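Local coordinates for protein putative NADH-flavin reductase (Lactobacillus casei ATCC 334, PDB 3H2S) that binds NADPH in a Rossmann-type fold and probably acts as an NAD(P)H-dependent oxidoreductase, possibly a flavin reductase, at residues A114-P117 / M118-F122. Residues are numbered along the deposited sequence; the frame is centred on the assembly and turned at random.
Sequences ADHP and MILDF
H116 reaches a carboxylate oxygen of D121, five residues further on, with the far nitrogen of its imidazole. From CB, the side chain sets out with CG tucked in between the two main-chain branches at CA (chi1 63°), and the tilt of the ring about the next bond turns ND1 to D115 and NE2 to D121. H116 ND1 donates to OD1 of D115 at 3.0 Å; the bond is nearly straight, and the oxygen lies close to the ring plane. H116 CD2 passes CB of L120 at 4.2 Å, an edge contact. H116 NE2, at the tip, donates to OD2 of D121 at 2.5 Å, a length doubtful as a precise value. Its angle is more bent, 142°. The D121 carboxylate stands almost perpendicular to the ring, at 86°. Together the two bonds would restrain ring rotation, and the two acids might favour a protonated imidazole.

Beside this pair of hydrogen bonds, P117 O accepts the amide N of L120 at 3.2 Å from above its carbonyl plane, opening the short 3-10 segment 118-121. The P117 ring and the L120 side chain run side by side, P117 CD to L120 CD1 at 3.9 Å.

This surface turn belongs to the loop between strand 99-103 and helix 132-145. The selenomethionine side chain of M118 lies about 5 Å from that of S106, a residue of the NADPH site. Backbone hydrogen bonds join M118 to L109 and I119 to A107, while P117, I119 and L120 pack on Y139 of helix 132-145.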
loop_
_atom_site.group_PDB
_atom_site.type_symbol
_atom_site.label_atom_id
_atom_site.label_comp_id
_atom_site.label_asym_id
_atom_site.label_seq_id
_atom_site.Cartn_x
_atom_site.Cartn_y
_atom_site.Cartn_z
ATOM N N ALA A 114 12.915 -6.042 -24.890
ATOM C CA ALA A 114 13.379 -5.299 -23.727
ATOM C C ALA A 114 13.384 -6.202 -22.508
ATOM O O ALA A 114 12.744 -7.249 -22.502
ATOM C CB ALA A 114 12.510 -4.070 -23.481
ATOM N N ASP A 115 14.056 -5.757 -21.459
ATOM C CA ASP A 115 14.167 -6.542 -20.242
ATOM C C ASP A 115 13.688 -5.766 -19.012
ATOM O O ASP A 115 13.979 -6.151 -17.883
ATOM C CB ASP A 115 15.608 -7.030 -20.049
ATOM C CG ASP A 115 16.586 -5.894 -19.792
ATOM O OD1 ASP A 115 16.167 -4.722 -19.846
ATOM O OD2 ASP A 115 17.746 -6.166 -19.432
ATOM N N HIS A 116 12.868 -4.741 -19.230
ATOM C CA HIS A 116 12.388 -3.889 -18.143
ATOM C C HIS A 116 11.082 -3.203 -18.547
ATOM O O HIS A 116 10.768 -3.116 -19.738
ATOM C CB HIS A 116 13.442 -2.834 -17.788
ATOM C CG HIS A 116 13.732 -1.878 -18.902
ATOM N ND1 HIS A 116 14.482 -2.232 -20.006
ATOM C CD2 HIS A 116 13.254 -0.637 -19.156
ATOM C CE1 HIS A 116 14.518 -1.219 -20.855
ATOM N NE2 HIS A 116 13.777 -0.241 -20.365
ATOM N N PRO A 117 10.262 -2.827 -17.555
ATOM C CA PRO A 117 8.940 -2.248 -17.814
ATOM C C PRO A 117 9.006 -1.016 -18.719
ATOM O O PRO A 117 9.873 -0.150 -18.536
ATOM C CB PRO A 117 8.446 -1.850 -16.419
ATOM C CG PRO A 117 9.233 -2.703 -15.456
ATOM C CD PRO A 117 10.565 -2.924 -16.114
HETATM N N MSE A 118 8.132 -0.964 -19.718
HETATM C CA MSE A 118 8.241 0.045 -20.775
HETATM C C MSE A 118 7.991 1.452 -20.242
HETATM O O MSE A 118 8.500 2.422 -20.801
HETATM C CB MSE A 118 7.270 -0.259 -21.913
HETATM C CG MSE A 118 5.793 -0.135 -21.527
HETATM SE SE MSE A 118 4.593 -0.483 -23.048
HETATM C CE MSE A 118 4.695 -2.451 -23.065
ATOM N N ILE A 119 7.196 1.561 -19.177
ATOM C CA ILE A 119 6.897 2.865 -18.565
ATOM C C ILE A 119 8.171 3.605 -18.170
ATOM O O ILE A 119 8.208 4.833 -18.161
ATOM C CB ILE A 119 5.974 2.732 -17.322
ATOM C CG1 ILE A 119 5.434 4.098 -16.879
ATOM C CG2 ILE A 119 6.691 2.039 -16.163
ATOM C CD1 ILE A 119 4.338 3.999 -15.813
ATOM N N LEU A 120 9.221 2.860 -17.864
ATOM C CA LEU A 120 10.491 3.479 -17.465
ATOM C C LEU A 120 11.123 4.270 -18.609
ATOM O O LEU A 120 11.901 5.191 -18.377
ATOM C CB LEU A 120 11.471 2.419 -16.961
ATOM C CG LEU A 120 10.978 1.604 -15.761
ATOM C CD1 LEU A 120 12.014 0.586 -15.360
ATOM C CD2 LEU A 120 10.655 2.529 -14.597
ATOM N N ASP A 121 10.767 3.929 -19.839
ATOM C CA ASP A 121 11.346 4.580 -21.012
ATOM C C ASP A 121 10.434 5.644 -21.624
ATOM O O ASP A 121 10.792 6.273 -22.622
ATOM C CB ASP A 121 11.700 3.537 -22.067
ATOM C CG ASP A 121 12.799 2.597 -21.606
ATOM O OD1 ASP A 121 13.757 3.071 -20.965
ATOM O OD2 ASP A 121 12.695 1.385 -21.871
ATOM N N PHE A 122 9.247 5.823 -21.055
ATOM C CA PHE A 122 8.329 6.850 -21.548
ATOM C C PHE A 122 8.975 8.235 -21.474
ATOM O O PHE A 122 9.683 8.546 -20.509
ATOM C CB PHE A 122 7.024 6.844 -20.744
ATOM C CG PHE A 122 6.112 5.682 -21.062
ATOM C CD1 PHE A 122 6.486 4.716 -21.983
ATOM C CD2 PHE A 122 4.880 5.565 -20.441
ATOM C CE1 PHE A 122 5.675 3.611 -22.221
ATOM C CE2 PHE A 122 4.049 4.485 -20.699
ATOM C CZ PHE A 122 4.436 3.515 -21.611
#